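Local coordinates for archaeal Sm-like protein AF-Sm2 (PDB 1LJO), which probably binds RNA as an archaeal member of the Sm family, its subunits assembling into a hexameric complex, at residues K11-G15 with K16-V20. Numbering follows the deposited sequence.
Sequences KSMVG and KIIRV
Met13 and Ile18 meet where the chain turns from the N-terminal helix into the first strand, their side chains crossing at about a right angle. The methyl CG2 of Ile18 does the touching: it rests against Met13 SD at 3.8 Å and reaches Met13 CB at 3.9 Å, lying alongside the CB-to-SD part of the chain with CE turned away from it. With CG1 of Ile18 between its backbone N and carbonyl carbon (chi1 65°), CG2 lies anti to that carbon and beside the N, on the side facing Met13. Both side chains are buried and also pack on Ile72 of strand 69-74, while Met13 further touches Val63 of a neighbouring subunit.

The backbone path that brings the two together is a type II beta turn from Met13 to Lys16, closed by Lys16 N donating to Met13 O at 3.0 Å, with an N-H...O angle of 148°. Gly15 takes the positive phi (88°) of the turn's third position, a conformation glycine adopts readily. Lys16 lays its CB 3.4 Å from Met13 O, then runs extended away from the turn on the exposed side. Backbone hydrogen bonds of Gly15 and Lys16 with Leu33 tie the turn to strand 28-36. This helix-to-strand connection, with Met13 and Ile18 as its buried pair, belongs to the Sm fold, an N-terminal helix followed by a strongly bent antiparallel sheet.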
loop_
_atom_site.group_PDB
_atom_site.type_symbol
_atom_site.label_atom_id
_atom_site.label_comp_id
_atom_site.label_asym_id
_atom_site.label_seq_id
_atom_site.Cartn_x
_atom_site.Cartn_y
_atom_site.Cartn_z
ATOM N N LYS A 11 10.155 7.159 18.620
ATOM C CA LYS A 11 10.240 8.481 19.221
ATOM C C LYS A 11 11.549 8.640 19.991
ATOM O O LYS A 11 12.113 9.727 20.040
ATOM C CB LYS A 11 9.042 8.740 20.146
ATOM C CG LYS A 11 8.962 10.182 20.644
ATOM C CD LYS A 11 7.641 10.485 21.347
ATOM C CE LYS A 11 7.484 9.696 22.639
ATOM N NZ LYS A 11 8.539 10.036 23.637
ATOM N N SER A 12 12.041 7.552 20.577
ATOM C CA SER A 12 13.291 7.605 21.324
ATOM C C SER A 12 14.480 7.871 20.397
ATOM O O SER A 12 15.554 8.240 20.857
ATOM C CB SER A 12 13.523 6.293 22.084
ATOM O OG SER A 12 13.898 5.242 21.212
ATOM N N MET A 13 14.277 7.685 19.095
ATOM C CA MET A 13 15.338 7.914 18.112
ATOM C C MET A 13 15.427 9.376 17.672
ATOM O O MET A 13 16.333 9.748 16.922
ATOM C CB MET A 13 15.116 7.040 16.874
ATOM C CG MET A 13 15.359 5.554 17.073
ATOM S SD MET A 13 15.007 4.616 15.553
ATOM C CE MET A 13 13.580 3.687 16.058
ATOM N N VAL A 14 14.489 10.202 18.126
ATOM C CA VAL A 14 14.494 11.611 17.751
ATOM C C VAL A 14 15.772 12.288 18.233
ATOM O O VAL A 14 16.211 12.079 19.363
ATOM C CB VAL A 14 13.279 12.357 18.336
ATOM C CG1 VAL A 14 13.458 13.859 18.166
ATOM C CG2 VAL A 14 12.008 11.899 17.636
ATOM N N GLY A 15 16.364 13.102 17.372
ATOM C CA GLY A 15 17.594 13.779 17.738
ATOM C C GLY A 15 18.820 12.943 17.406
ATOM O O GLY A 15 19.946 13.412 17.516
ATOM N N LYS A 16 18.603 11.704 16.987
ATOM C CA LYS A 16 19.711 10.819 16.651
ATOM C C LYS A 16 19.696 10.419 15.182
ATOM O O LYS A 16 18.715 10.645 14.483
ATOM C CB LYS A 16 19.668 9.571 17.538
ATOM C CG LYS A 16 19.647 9.913 19.025
ATOM C CD LYS A 16 19.862 8.698 19.911
ATOM C CE LYS A 16 19.926 9.117 21.373
ATOM N NZ LYS A 16 20.252 7.981 22.276
ATOM N N ILE A 17 20.799 9.826 14.730
ATOM C CA ILE A 17 20.956 9.383 13.347
ATOM C C ILE A 17 20.319 8.016 13.129
ATOM O O ILE A 17 20.576 7.076 13.881
ATOM C CB ILE A 17 22.447 9.253 12.961
ATOM C CG1 ILE A 17 23.192 10.553 13.272
ATOM C CG2 ILE A 17 22.573 8.883 11.484
ATOM C CD1 ILE A 17 22.631 11.768 12.575
ATOM N N ILE A 18 19.501 7.906 12.087
ATOM C CA ILE A 18 18.842 6.645 11.780
ATOM C C ILE A 18 19.014 6.299 10.307
ATOM O O ILE A 18 19.335 7.168 9.493
ATOM C CB ILE A 18 17.327 6.705 12.096
ATOM C CG1 ILE A 18 16.633 7.721 11.182
ATOM C CG2 ILE A 18 17.117 7.110 13.554
ATOM C CD1 ILE A 18 15.102 7.687 11.266
ATOM N N ARG A 19 18.810 5.024 9.981
ATOM C CA ARG A 19 18.904 4.537 8.612
ATOM C C ARG A 19 17.514 4.012 8.287
ATOM O O ARG A 19 16.939 3.254 9.069
ATOM C CB ARG A 19 19.941 3.407 8.507
ATOM C CG ARG A 19 20.039 2.761 7.127
ATOM C CD ARG A 19 21.130 1.687 7.089
ATOM N NE ARG A 19 22.461 2.257 7.279
ATOM C CZ ARG A 19 23.197 2.791 6.307
ATOM N NH1 ARG A 19 22.739 2.825 5.063
ATOM N NH2 ARG A 19 24.389 3.303 6.582
ATOM N N VAL A 20 16.981 4.413 7.137
ATOM C CA VAL A 20 15.636 4.013 6.727
ATOM C C VAL A 20 15.556 3.371 5.351
ATOM O O VAL A 20 16.128 3.879 4.391
ATOM C CB VAL A 20 14.685 5.231 6.691
ATOM C CG1 VAL A 20 13.261 4.776 6.365
ATOM C CG2 VAL A 20 14.737 5.968 8.012
#